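Local atomic coordinates of blue copper protein (Hyphomicrobium denitrificans, PDB entry 3EF4), a protein that binds one copper ion and, as a pseudoazurin of the blue copper family, probably shuttles electrons in the periplasm. Residues I4-N9 against V18-F23; V24-G29 against F67-E72; Y75-A80 against V89-G94. One frame throughout, in Å; residues are numbered along the deposited sequence. Where two conformers were deposited one is given.

In the fold
From the N terminus, interaction 1 pairs residues 4-9 with 18-23 and closes the first beta hairpin. The strand ends at 26, and in interaction 2 the turn that follows meets 67-72, closing a much longer loop of 37 residues. Interaction 3, 75-80 against 89-94, closes a second hairpin, whose loop carries copper ligands. The three follow one another in series, without nesting or crossing. Strand 18-26 links them in space: Gly-22 O lies 2.9 Å from Leu-90 N, and Val-26 N lies 2.8 Å from Gln-92 O, both probable hydrogen bonds. Interactions 1 and 3 approach the copper end, while interaction 2, with its centre about 17 Å from that of interaction 1, lies away from it.

Interaction 1. Residues I4-N9 against V18-F23; sequences IVEMRN and VFQPGF. With PO4 (phosphate ion), chain E.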
ATOM      1  N   ILE A   4       3.400   7.265  -8.319  1.00 13.35           N
ATOM      2  CA  ILE A   4       4.141   6.026  -8.579  1.00 12.61           C
ATOM      3  C   ILE A   4       4.630   5.419  -7.288  1.00 11.81           C
ATOM      4  O   ILE A   4       5.171   6.128  -6.428  1.00 13.20           O
ATOM      5  CB  ILE A   4       5.360   6.338  -9.484  1.00 13.51           C
ATOM      6  CG1 ILE A   4       4.939   7.002 -10.791  1.00 14.89           C
ATOM      7  CG2 ILE A   4       6.137   5.042  -9.728  1.00 15.63           C
ATOM      8  CD1 ILE A   4       4.069   6.148 -11.688  1.00 16.56           C
ATOM      9  N   VAL A   5       4.445   4.101  -7.163  1.00 10.51           N
ATOM     10  CA  VAL A   5       5.029   3.358  -6.063  1.00 10.42           C
ATOM     11  C   VAL A   5       5.882   2.265  -6.650  1.00 10.83           C
ATOM     12  O   VAL A   5       5.418   1.437  -7.420  1.00 11.82           O
ATOM     13  CB  VAL A   5       3.932   2.770  -5.174  1.00 11.15           C
ATOM     14  CG1 VAL A   5       4.546   1.877  -4.113  1.00 11.43           C
ATOM     15  CG2 VAL A   5       3.121   3.899  -4.573  1.00 12.63           C
ATOM     16  N   GLU A   6       7.167   2.295  -6.344  1.00 10.92           N
ATOM     17  CA  GLU A   6       8.070   1.284  -6.826  1.00 12.13           C
ATOM     18  C   GLU A   6       8.104   0.034  -5.942  1.00 11.62           C
ATOM     19  O   GLU A   6       8.077   0.148  -4.713  1.00 12.18           O
ATOM     20  CB  GLU A   6       9.500   1.846  -6.882  1.00 13.72           C
ATOM     21  CG  GLU A   6       9.670   3.006  -7.827  1.00 15.00           C
ATOM     22  CD  GLU A   6      11.138   3.394  -8.022  1.00 18.58           C
ATOM     23  OE1 GLU A   6      11.964   2.940  -7.187  1.00 23.13           O
ATOM     24  OE2 GLU A   6      11.392   4.117  -8.997  1.00 21.13           O
ATOM     25  N   MET A   7       8.154  -1.136  -6.583  1.00 11.33           N
ATOM     26  CA  MET A   7       8.381  -2.404  -5.899  1.00 10.61           C
ATOM     27  C   MET A   7       9.889  -2.693  -5.859  1.00 12.14           C
ATOM     28  O   MET A   7      10.458  -2.880  -6.962  1.00 13.76           O
ATOM     29  CB  MET A   7       7.478  -3.453  -6.582  0.50 11.78           C
ATOM     30  CG  MET A   7       6.019  -3.122  -6.317  0.50 12.61           C
ATOM     31  SD  MET A   7       4.716  -4.133  -7.014  0.50 13.32           S
ATOM     32  CE  MET A   7       4.911  -3.790  -8.756  0.50 16.03           C
ATOM     33  N   ARG A   8      10.486  -2.717  -4.675  1.00 12.00           N
ATOM     34  CA  ARG A   8      11.956  -2.751  -4.570  1.00 13.84           C
ATOM     35  C   ARG A   8      12.442  -3.840  -3.607  1.00 13.55           C
ATOM     36  O   ARG A   8      11.903  -4.095  -2.556  1.00 13.14           O
ATOM     37  CB  ARG A   8      12.509  -1.412  -4.087  1.00 16.92           C
ATOM     38  CG  ARG A   8      12.220  -0.265  -5.045  1.00 22.87           C
ATOM     39  CD  ARG A   8      12.943   0.982  -4.659  1.00 28.45           C
ATOM     40  NE  ARG A   8      14.399   0.837  -4.792  1.00 35.04           N
ATOM     41  CZ  ARG A   8      15.186   1.382  -5.679  1.00 38.18           C
ATOM     42  NH1 ARG A   8      16.496   1.095  -5.565  1.00 41.75           N
ATOM     43  NH2 ARG A   8      14.759   2.147  -6.660  1.00 47.53           N
ATOM     44  N   ASN A   9      13.538  -4.500  -4.014  1.00 14.68           N
ATOM     45  CA  ASN A   9      14.221  -5.429  -3.170  1.00 14.48           C
ATOM     46  C   ASN A   9      14.849  -4.718  -1.965  1.00 15.28           C
ATOM     47  O   ASN A   9      14.866  -5.261  -0.876  1.00 16.68           O
ATOM     48  CB  ASN A   9      15.318  -6.128  -3.932  1.00 15.44           C
ATOM     49  CG  ASN A   9      14.787  -7.021  -5.029  1.00 16.94           C
ATOM     50  OD1 ASN A   9      13.606  -7.412  -4.993  1.00 18.18           O
ATOM     51  ND2 ASN A   9      15.640  -7.267  -6.001  1.00 23.60           N
ATOM     52  N   VAL A  18      10.426  -3.570  -0.016  1.00 11.71           N
ATOM     53  CA  VAL A  18       9.705  -2.346   0.239  1.00 11.87           C
ATOM     54  C   VAL A  18       8.962  -1.815  -0.957  1.00 10.86           C
ATOM     55  O   VAL A  18       9.400  -1.909  -2.104  1.00 12.28           O
ATOM     56  CB  VAL A  18      10.661  -1.236   0.755  1.00 15.27           C
ATOM     57  CG1 VAL A  18      11.357  -1.690   2.015  1.00 20.05           C
ATOM     58  CG2 VAL A  18      11.679  -0.873  -0.293  1.00 19.63           C
ATOM     59  N   PHE A  19       7.810  -1.203  -0.652  1.00 10.15           N
ATOM     60  CA  PHE A  19       7.191  -0.283  -1.565  1.00 10.19           C
ATOM     61  C   PHE A  19       7.752   1.110  -1.304  1.00 10.52           C
ATOM     62  O   PHE A  19       7.823   1.531  -0.146  1.00 11.89           O
ATOM     63  CB  PHE A  19       5.673  -0.281  -1.335  1.00 10.08           C
ATOM     64  CG  PHE A  19       4.936  -1.499  -1.802  1.00  9.16           C
ATOM     65  CD1 PHE A  19       4.706  -1.793  -3.130  1.00 10.06           C
ATOM     66  CD2 PHE A  19       4.442  -2.393  -0.876  1.00  9.33           C
ATOM     67  CE1 PHE A  19       4.007  -2.912  -3.509  1.00 10.46           C
ATOM     68  CE2 PHE A  19       3.734  -3.500  -1.245  1.00  8.68           C
ATOM     69  CZ  PHE A  19       3.508  -3.778  -2.589  1.00  9.12           C
ATOM     70  N   GLN A  20       8.145   1.806  -2.340  1.00 11.36           N
ATOM     71  CA  GLN A  20       8.720   3.129  -2.207  1.00 11.98           C
ATOM     72  C   GLN A  20       7.910   4.135  -3.017  1.00 11.52           C
ATOM     73  O   GLN A  20       7.901   4.031  -4.268  1.00 12.34           O
ATOM     74  CB  GLN A  20      10.175   3.129  -2.689  1.00 16.98           C
ATOM     75  CG  GLN A  20      10.838   4.480  -2.426  1.00 26.30           C
ATOM     76  CD  GLN A  20      12.322   4.341  -2.183  1.00 33.13           C
ATOM     77  OE1 GLN A  20      13.004   3.747  -3.035  1.00 35.76           O
ATOM     78  NE2 GLN A  20      12.881   4.874  -1.081  1.00 47.59           N
ATOM     79  N   PRO A  21       7.240   5.074  -2.366  1.00 12.26           N
ATOM     80  CA  PRO A  21       7.124   5.260  -0.913  1.00 11.89           C
ATOM     81  C   PRO A  21       6.180   4.236  -0.313  1.00 11.16           C
ATOM     82  O   PRO A  21       5.361   3.618  -1.005  1.00 11.91           O
ATOM     83  CB  PRO A  21       6.524   6.659  -0.764  1.00 14.08           C
ATOM     84  CG  PRO A  21       5.762   6.886  -2.027  1.00 16.49           C
ATOM     85  CD  PRO A  21       6.475   6.107  -3.085  1.00 13.67           C
ATOM     86  N   GLY A  22       6.263   4.052   1.003  1.00 10.52           N
ATOM     87  CA  GLY A  22       5.394   3.194   1.743  1.00  9.86           C
ATOM     88  C   GLY A  22       4.067   3.824   2.141  1.00  8.85           C
ATOM     89  O   GLY A  22       3.137   3.121   2.531  1.00  9.22           O
ATOM     90  N   PHE A  23       3.991   5.140   2.049  1.00 10.26           N
ATOM     91  CA  PHE A  23       2.774   5.905   2.327  1.00 10.17           C
ATOM     92  C   PHE A  23       2.632   6.899   1.180  1.00 10.17           C
ATOM     93  O   PHE A  23       3.601   7.562   0.816  1.00 11.75           O
ATOM     94  CB  PHE A  23       2.867   6.641   3.651  1.00 11.12           C
ATOM     95  CG  PHE A  23       1.713   7.605   3.830  1.00 11.32           C
ATOM     96  CD1 PHE A  23       0.488   7.124   4.235  1.00 11.81           C
ATOM     97  CD2 PHE A  23       1.821   8.962   3.572  1.00 12.60           C
ATOM     98  CE1 PHE A  23      -0.601   7.966   4.366  1.00 13.05           C
ATOM     99  CE2 PHE A  23       0.750   9.823   3.652  1.00 13.99           C
ATOM    100  CZ  PHE A  23      -0.481   9.307   4.035  1.00 13.87           C
TER
HETATM  101  P   PO4 E 402       4.666   9.560  -5.578  1.00 27.29           P
HETATM  102  O1  PO4 E 402       6.186   9.814  -5.327  1.00 38.14           O
HETATM  103  O2  PO4 E 402       3.787  10.609  -4.805  1.00 34.77           O
HETATM  104  O3  PO4 E 402       4.354   9.647  -7.125  1.00 28.60           O
HETATM  105  O4  PO4 E 402       4.278   8.095  -5.069  1.00 25.22           O
HETATM  106  O   HOH W   1       7.984   5.921  -6.212  0.50 21.72           O
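Met-7 and Phe-19 form a non-hydrogen-bonded antiparallel pair, and their side chains lie side by side, pointing the same way into the protein. In both, CG stands anti to the carbonyl carbon, which starts the two chains off in matching directions. Met-7 CG comes within 3.5 Å of Phe-19 CE1. The sulfur sits at the ring edge, 74° off the normal, a Met-aromatic contact, although Met-7 was modelled in two conformers and this position holds for one of them. Val-5 adds CG1, 3.7 Å from Phe-19 CB, approaching at a slant.

The other face carries Glu-6, Arg-8 and Gln-20, with the apolar Val-18 beside Arg-8. Arg-8 crosses Gln-20 with guanidinium and amide planes 65° apart, its CD 3.2 Å from Gln-20 OE1. A bend at chi3 (66°) turns the guanidinium toward Glu-6, where NH2 donates to OE1 at 3.0 Å. OE1 uses its syn lone pair and lies in the guanidinium plane; with a second bond from Arg-8 NE to Lys-10 O, this probably limits the rotation of the guanidinium.

Between the two faces, reciprocal backbone bonds join Glu-6 to Gln-20 and Arg-8 to Val-18. Beyond them the strands part at Pro-21, which follows a cis peptide, and a water donates to both Ile-4 O and Gln-20 O, at 2.7 Å from the latter.

Phe-19 touches the copper ligand Met-87 and Met-7 touches the ligand His-41, whose NE2 is hydrogen-bonded to Asn-9 OD1. The arrangement is that of a cupredoxin's N-terminal hairpin, its apolar face backing the copper site.

Interaction 2. Residues V24-G29 against F67-E72; sequences VKVEAG and FNAEKE
One backbone hydrogen bond joins the segments: Gly-29 N donates to Ala-69 O at 2.8 Å. The N-H...O angle is 153°, and the donor is tilted from the carbonyl plane, so the bond is sound without being ideally directed. Gly-29 has phi 92°, where a side chain would press against the preceding carbonyl oxygen.

Apolar contact lies on the inner side. Val-26 CG2, placed between its backbone N and carbonyl carbon, reaches Ala-69 CB at 3.7 Å. Val-93 touches both residues and Val-32 backs Val-26, which makes this the inner lining of the cupredoxin beta-sandwich at an end away from the copper site. Here the chain leaves strands 18-26 and 65-68 for loops, and the two loops meet across the sandwich.

Further van der Waals contacts involve exposed residues: Ala-28 CB packs closely on Glu-70 O at 3.3 Å. A looser approach comes from the Glu-70 chain, which starts away from the partner segment but bends back at chi2 (-64°), bringing OE2 within 3.9 Å of Gly-29 CA.

Within 24-29, Lys-25 NZ forms a salt bridge with Glu-27 OE1 at 2.6 Å and also donates to Val-26 O from above the carbonyl plane, so its ammonium group has two oxygen partners.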
ATOM      1  N   VAL A  24       1.438   7.005   0.627  1.00 11.02           N
ATOM      2  CA  VAL A  24       1.225   8.083  -0.358  1.00 14.01           C
ATOM      3  C   VAL A  24      -0.180   8.638  -0.179  1.00 11.16           C
ATOM      4  O   VAL A  24      -1.162   7.939  -0.027  1.00 11.63           O
ATOM      5  CB  VAL A  24       1.556   7.694  -1.784  1.00 18.97           C
ATOM      6  CG1 VAL A  24       0.648   6.599  -2.211  1.00 21.61           C
ATOM      7  CG2 VAL A  24       1.379   8.830  -2.796  1.00 26.07           C
ATOM      8  N   LYS A  25      -0.230   9.951  -0.153  1.00 12.48           N
ATOM      9  CA  LYS A  25      -1.443  10.736  -0.083  1.00 13.46           C
ATOM     10  C   LYS A  25      -1.829  11.214  -1.463  1.00 13.06           C
ATOM     11  O   LYS A  25      -1.039  11.820  -2.187  1.00 14.54           O
ATOM     12  CB  LYS A  25      -1.241  11.907   0.902  1.00 17.12           C
ATOM     13  CG  LYS A  25      -2.450  12.851   0.845  1.00 21.19           C
ATOM     14  CD  LYS A  25      -3.621  12.400   1.648  1.00 22.58           C
ATOM     15  CE  LYS A  25      -4.790  13.381   1.731  1.00 24.20           C
ATOM     16  NZ  LYS A  25      -5.080  14.039   0.424  1.00 30.52           N
ATOM     17  N   VAL A  26      -3.063  10.910  -1.845  1.00 12.57           N
ATOM     18  CA  VAL A  26      -3.598  11.217  -3.140  1.00 13.99           C
ATOM     19  C   VAL A  26      -5.008  11.796  -2.998  1.00 15.24           C
ATOM     20  O   VAL A  26      -5.572  11.891  -1.901  1.00 16.66           O
ATOM     21  CB  VAL A  26      -3.624  10.005  -4.079  1.00 14.05           C
ATOM     22  CG1 VAL A  26      -2.288   9.295  -4.079  1.00 13.99           C
ATOM     23  CG2 VAL A  26      -4.716   9.022  -3.664  1.00 16.52           C
ATOM     24  N   GLU A  27      -5.521  12.232  -4.138  1.00 17.47           N
ATOM     25  CA  GLU A  27      -6.908  12.737  -4.105  1.00 18.68           C
ATOM     26  C   GLU A  27      -7.750  11.860  -5.020  1.00 17.79           C
ATOM     27  O   GLU A  27      -7.266  11.156  -5.898  1.00 17.19           O
ATOM     28  CB  GLU A  27      -7.007  14.206  -4.521  1.00 24.68           C
ATOM     29  CG  GLU A  27      -6.373  15.161  -3.498  1.00 30.01           C
ATOM     30  CD  GLU A  27      -6.961  15.157  -2.102  1.00 35.57           C
ATOM     31  OE1 GLU A  27      -6.392  15.718  -1.123  1.00 48.04           O
ATOM     32  OE2 GLU A  27      -8.052  14.601  -1.866  1.00 39.36           O
ATOM     33  N   ALA A  28      -9.060  11.915  -4.778  1.00 18.21           N
ATOM     34  CA  ALA A  28      -9.934  11.167  -5.655  1.00 17.83           C
ATOM     35  C   ALA A  28      -9.733  11.534  -7.123  1.00 18.13           C
ATOM     36  O   ALA A  28      -9.543  12.733  -7.390  1.00 21.84           O
ATOM     37  CB  ALA A  28     -11.370  11.475  -5.262  1.00 19.59           C
ATOM     38  N   GLY A  29      -9.758  10.546  -7.994  1.00 18.84           N
ATOM     39  CA  GLY A  29      -9.512  10.702  -9.400  1.00 20.08           C
ATOM     40  C   GLY A  29      -8.062  10.498  -9.780  1.00 20.98           C
ATOM     41  O   GLY A  29      -7.723  10.424 -10.969  1.00 23.92           O
ATOM     42  N   PHE A  67      -4.042   1.241  -8.991  1.00 11.84           N
ATOM     43  CA  PHE A  67      -5.132   1.526  -8.080  1.00 11.25           C
ATOM     44  C   PHE A  67      -5.773   2.848  -8.544  1.00 11.06           C
ATOM     45  O   PHE A  67      -5.066   3.873  -8.605  1.00 11.99           O
ATOM     46  CB  PHE A  67      -4.678   1.657  -6.637  1.00 10.35           C
ATOM     47  CG  PHE A  67      -5.729   2.182  -5.681  1.00  9.96           C
ATOM     48  CD1 PHE A  67      -5.427   3.250  -4.852  1.00 12.55           C
ATOM     49  CD2 PHE A  67      -6.987   1.650  -5.597  1.00 10.63           C
ATOM     50  CE1 PHE A  67      -6.328   3.782  -3.962  1.00 13.11           C
ATOM     51  CE2 PHE A  67      -7.899   2.191  -4.696  1.00 10.19           C
ATOM     52  CZ  PHE A  67      -7.575   3.228  -3.874  1.00 11.33           C
ATOM     53  N   ASN A  68      -7.020   2.806  -8.858  1.00 11.34           N
ATOM     54  CA  ASN A  68      -7.749   4.011  -9.273  1.00 12.48           C
ATOM     55  C   ASN A  68      -8.386   4.609  -8.035  1.00 11.60           C
ATOM     56  O   ASN A  68      -9.401   4.137  -7.540  1.00 13.26           O
ATOM     57  CB  ASN A  68      -8.799   3.674 -10.319  1.00 13.19           C
ATOM     58  CG  ASN A  68      -8.238   3.114 -11.601  1.00 14.89           C
ATOM     59  OD1 ASN A  68      -8.717   2.082 -12.112  1.00 21.73           O
ATOM     60  ND2 ASN A  68      -7.246   3.757 -12.092  1.00 13.67           N
ATOM     61  N   ALA A  69      -7.781   5.633  -7.465  1.00 12.42           N
ATOM     62  CA  ALA A  69      -8.260   6.234  -6.231  1.00 12.10           C
ATOM     63  C   ALA A  69      -9.565   6.944  -6.496  1.00 12.40           C
ATOM     64  O   ALA A  69      -9.561   7.791  -7.379  1.00 14.66           O
ATOM     65  CB  ALA A  69      -7.173   7.170  -5.712  1.00 14.04           C
ATOM     66  N   GLU A  70     -10.635   6.586  -5.787  1.00 11.04           N
ATOM     67  CA  GLU A  70     -11.947   7.166  -6.036  1.00 11.43           C
ATOM     68  C   GLU A  70     -12.662   7.533  -4.750  1.00 11.96           C
ATOM     69  O   GLU A  70     -13.006   8.702  -4.560  1.00 13.85           O
ATOM     70  CB  GLU A  70     -12.796   6.216  -6.887  1.00 11.55           C
ATOM     71  CG  GLU A  70     -12.255   5.994  -8.281  1.00 12.29           C
ATOM     72  CD  GLU A  70     -12.240   7.228  -9.159  1.00 12.12           C
ATOM     73  OE1 GLU A  70     -13.122   8.075  -8.918  1.00 12.94           O
ATOM     74  OE2 GLU A  70     -11.392   7.301 -10.060  1.00 15.92           O
ATOM     75  N   LYS A  71     -12.954   6.582  -3.900  1.00 11.91           N
ATOM     76  CA  LYS A  71     -13.630   6.781  -2.644  1.00 12.10           C
ATOM     77  C   LYS A  71     -12.634   7.151  -1.562  1.00 11.44           C
ATOM     78  O   LYS A  71     -11.588   6.517  -1.409  1.00 11.27           O
ATOM     79  CB  LYS A  71     -14.420   5.510  -2.279  1.00 12.18           C
ATOM     80  CG  LYS A  71     -15.270   5.714  -1.019  1.00 15.72           C
ATOM     81  CD  LYS A  71     -16.091   4.500  -0.617  1.00 19.91           C
ATOM     82  CE  LYS A  71     -16.956   4.813   0.626  1.00 24.99           C
ATOM     83  N   GLU A  72     -12.951   8.150  -0.748  1.00 12.89           N
ATOM     84  CA  GLU A  72     -12.040   8.609   0.296  1.00 14.11           C
ATOM     85  C   GLU A  72     -11.810   7.507   1.300  1.00 12.70           C
ATOM     86  O   GLU A  72     -12.712   6.697   1.578  1.00 14.91           O
ATOM     87  CB  GLU A  72     -12.663   9.838   1.020  1.00 18.17           C
ATOM     88  CG  GLU A  72     -13.865   9.454   1.895  1.00 25.80           C
ATOM     89  CD  GLU A  72     -14.747  10.531   2.509  1.00 30.15           C
ATOM     90  OE1 GLU A  72     -14.312  11.705   2.518  1.00 35.58           O
ATOM     91  OE2 GLU A  72     -15.909  10.259   2.995  1.00 35.65           O
TER

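Interaction 3. Residues Y75-A80 against V89-G94; sequences YVLKCA and VLVQVG. With CU (copper (II) ion), chain D; PO4 (phosphate ion), chain H.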
ATOM      1  N   TYR A  75      -6.238   2.741   2.180  1.00  8.91           N
ATOM      2  CA  TYR A  75      -6.140   1.523   1.384  1.00  8.24           C
ATOM      3  C   TYR A  75      -4.780   0.859   1.617  1.00  7.85           C
ATOM      4  O   TYR A  75      -3.745   1.432   1.315  1.00  8.32           O
ATOM      5  CB  TYR A  75      -6.284   1.897  -0.090  1.00  8.75           C
ATOM      6  CG  TYR A  75      -7.632   2.444  -0.433  1.00  8.61           C
ATOM      7  CD1 TYR A  75      -7.935   3.784  -0.269  1.00  9.50           C
ATOM      8  CD2 TYR A  75      -8.636   1.610  -0.924  1.00  9.30           C
ATOM      9  CE1 TYR A  75      -9.193   4.289  -0.589  1.00  9.39           C
ATOM     10  CE2 TYR A  75      -9.865   2.098  -1.243  1.00 11.16           C
ATOM     11  CZ  TYR A  75     -10.157   3.434  -1.065  1.00 10.40           C
ATOM     12  OH  TYR A  75     -11.403   3.911  -1.431  1.00 12.39           O
ATOM     13  N   VAL A  76      -4.840  -0.348   2.134  1.00  7.52           N
ATOM     14  CA  VAL A  76      -3.633  -1.123   2.399  1.00  7.83           C
ATOM     15  C   VAL A  76      -3.434  -2.135   1.292  1.00  7.78           C
ATOM     16  O   VAL A  76      -4.361  -2.924   1.002  1.00  7.95           O
ATOM     17  CB  VAL A  76      -3.726  -1.856   3.768  1.00  8.36           C
ATOM     18  CG1 VAL A  76      -2.416  -2.585   4.040  1.00  9.35           C
ATOM     19  CG2 VAL A  76      -4.031  -0.891   4.882  1.00  9.40           C
ATOM     20  N   LEU A  77      -2.231  -2.144   0.716  1.00  7.81           N
ATOM     21  CA  LEU A  77      -1.839  -3.165  -0.246  1.00  7.82           C
ATOM     22  C   LEU A  77      -0.612  -3.886   0.278  1.00  7.92           C
ATOM     23  O   LEU A  77       0.177  -3.350   1.031  1.00  8.25           O
ATOM     24  CB  LEU A  77      -1.611  -2.611  -1.641  1.00  8.27           C
ATOM     25  CG  LEU A  77      -2.792  -1.928  -2.307  1.00  9.08           C
ATOM     26  CD1 LEU A  77      -2.863  -0.457  -1.979  1.00  9.41           C
ATOM     27  CD2 LEU A  77      -2.750  -2.123  -3.825  1.00 10.00           C
ATOM     28  N   LYS A  78      -0.466  -5.135  -0.180  1.00  8.41           N
ATOM     29  CA  LYS A  78       0.669  -5.939   0.115  1.00  8.26           C
ATOM     30  C   LYS A  78       1.292  -6.483  -1.165  1.00  8.19           C
ATOM     31  O   LYS A  78       0.669  -6.535  -2.196  1.00  8.81           O
ATOM     32  CB  LYS A  78       0.280  -7.145   1.022  1.00  9.49           C
ATOM     33  CG  LYS A  78      -0.726  -8.080   0.367  1.00 10.48           C
ATOM     34  CD  LYS A  78      -1.046  -9.277   1.269  1.00 12.85           C
ATOM     35  CE  LYS A  78      -2.182 -10.095   0.652  1.00 17.73           C
ATOM     36  NZ  LYS A  78      -2.545 -11.258   1.485  1.00 21.53           N
ATOM     37  N   CYS A  79       2.529  -6.947  -0.999  1.00  8.92           N
ATOM     38  CA  CYS A  79       3.188  -7.828  -1.949  1.00  9.11           C
ATOM     39  C   CYS A  79       3.011  -9.242  -1.416  1.00  9.56           C
ATOM     40  O   CYS A  79       3.390  -9.514  -0.273  1.00 10.10           O
ATOM     41  CB  CYS A  79       4.645  -7.480  -2.100  1.00 10.00           C
ATOM     42  SG  CYS A  79       5.582  -8.733  -2.983  1.00 10.44           S
ATOM     43  N   ALA A  80       2.377 -10.118  -2.207  1.00  9.64           N
ATOM     44  CA  ALA A  80       2.025 -11.425  -1.684  1.00 10.76           C
ATOM     45  C   ALA A  80       3.230 -12.206  -1.158  1.00 11.01           C
ATOM     46  O   ALA A  80       3.167 -12.667  -0.008  1.00 12.49           O
ATOM     47  CB  ALA A  80       1.310 -12.255  -2.740  1.00 13.20           C
ATOM     48  N   VAL A  89       2.060  -1.226   1.896  1.00  8.14           N
ATOM     49  CA  VAL A  89       1.933   0.172   1.508  1.00  8.05           C
ATOM     50  C   VAL A  89       0.550   0.649   1.889  1.00  7.71           C
ATOM     51  O   VAL A  89      -0.427  -0.098   1.857  1.00  8.52           O
ATOM     52  CB  VAL A  89       2.224   0.339   0.009  1.00  8.33           C
ATOM     53  CG1 VAL A  89       1.295  -0.530  -0.858  1.00  9.68           C
ATOM     54  CG2 VAL A  89       2.151   1.792  -0.437  1.00 10.41           C
ATOM     55  N   LEU A  90       0.466   1.937   2.213  1.00  8.12           N
ATOM     56  CA  LEU A  90      -0.743   2.585   2.642  1.00  8.04           C
ATOM     57  C   LEU A  90      -1.011   3.778   1.713  1.00  8.01           C
ATOM     58  O   LEU A  90      -0.189   4.689   1.615  1.00  9.22           O
ATOM     59  CB  LEU A  90      -0.618   3.065   4.078  1.00  8.36           C
ATOM     60  CG  LEU A  90      -1.858   3.729   4.715  1.00  8.95           C
ATOM     61  CD1 LEU A  90      -3.028   2.779   4.731  1.00 11.06           C
ATOM     62  CD2 LEU A  90      -1.562   4.234   6.125  1.00 10.39           C
ATOM     63  N   VAL A  91      -2.166   3.783   1.069  1.00  8.83           N
ATOM     64  CA  VAL A  91      -2.568   4.889   0.204  1.00  8.84           C
ATOM     65  C   VAL A  91      -3.723   5.602   0.897  1.00  9.34           C
ATOM     66  O   VAL A  91      -4.732   4.963   1.227  1.00  9.89           O
ATOM     67  CB  VAL A  91      -3.011   4.414  -1.177  1.00  9.75           C
ATOM     68  CG1 VAL A  91      -3.468   5.565  -2.045  1.00 11.54           C
ATOM     69  CG2 VAL A  91      -1.883   3.659  -1.857  1.00 10.75           C
ATOM     70  N   GLN A  92      -3.594   6.898   1.091  1.00 10.61           N
ATOM     71  CA  GLN A  92      -4.680   7.729   1.618  1.00 10.33           C
ATOM     72  C   GLN A  92      -5.306   8.514   0.501  1.00 10.74           C
ATOM     73  O   GLN A  92      -4.628   9.293  -0.171  1.00 12.00           O
ATOM     74  CB  GLN A  92      -4.110   8.708   2.620  1.00 10.52           C
ATOM     75  CG  GLN A  92      -5.214   9.601   3.190  1.00 12.22           C
ATOM     76  CD  GLN A  92      -4.705  10.523   4.297  1.00 12.56           C
ATOM     77  OE1 GLN A  92      -3.618  10.321   4.870  1.00 14.53           O
ATOM     78  NE2 GLN A  92      -5.532  11.503   4.631  1.00 14.83           N
ATOM     79  N   VAL A  93      -6.602   8.314   0.328  1.00 10.67           N
ATOM     80  CA  VAL A  93      -7.386   9.054  -0.638  1.00 11.51           C
ATOM     81  C   VAL A  93      -8.214  10.081   0.115  1.00 12.08           C
ATOM     82  O   VAL A  93      -9.154   9.716   0.834  1.00 12.66           O
ATOM     83  CB  VAL A  93      -8.299   8.122  -1.463  1.00 11.07           C
ATOM     84  CG1 VAL A  93      -9.057   8.918  -2.518  1.00 13.30           C
ATOM     85  CG2 VAL A  93      -7.501   6.988  -2.074  1.00 11.00           C
ATOM     86  N   GLY A  94      -7.853  11.345   0.002  1.00 14.41           N
ATOM     87  CA  GLY A  94      -8.664  12.321   0.732  1.00 15.44           C
ATOM     88  C   GLY A  94      -8.675  12.115   2.215  1.00 14.76           C
ATOM     89  O   GLY A  94      -7.640  11.808   2.816  1.00 17.54           O
TER
HETATM   90 CU    CU D 401       7.691  -8.093  -2.861  1.00 11.31          CU
HETATM   91  P   PO4 H 405      -3.200 -13.951  -1.521  1.00 33.25           P
HETATM   92  O1  PO4 H 405      -1.680 -14.318  -1.385  1.00 44.72           O
HETATM   93  O2  PO4 H 405      -3.615 -12.950  -0.357  1.00 41.25           O
HETATM   94  O3  PO4 H 405      -3.455 -13.231  -2.913  1.00 40.98           O
HETATM   95  O4  PO4 H 405      -4.088 -15.241  -1.413  1.00 44.92           O
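Tyr-75 O accepts from Val-91 N at 2.8 Å in a nearly straight bond (173°), and Leu-90 CA-H adds a weaker contact. Val-89 O is gripped in the same way, by Leu-77 N and by Val-76 CA, whose carbon is 3.4 Å away. With the return bonds from Tyr-75 N and Val-89 N, four bonds fix the antiparallel register.

CG of Tyr-75 stands anti to the carbonyl carbon (chi1 -65°), which carries the ring along the partner strand. Val-91 O lies in the ring plane at its edge, and Val-93 CG2 approaches CE1 obliquely at 3.5 Å. The hydroxyl is hydrogen-bonded to Lys-71 O, while Trp-50 meets the ring edge-to-face. Replacing the tyrosine by an alanine is likely to cost Lys-71 O this partner and open a gap beside Val-93.

On the same face, Leu-77 CB meets Val-89 CG1 at 3.7 Å. On the opposite face, Val-76 CG2 and Leu-90 CD1 cross obliquely, 3.8 Å apart.

Past the strand end, Cys-79 SG, anti to its N (chi1 168°), binds copper at 2.2 Å, with His-41, His-82 and Met-87 completing the site. The thiolate thus follows directly from a bonded, apolar-packed hairpin whose loop also bears His-82 and Met-87, consistent with the constrained copper geometry of cupredoxins.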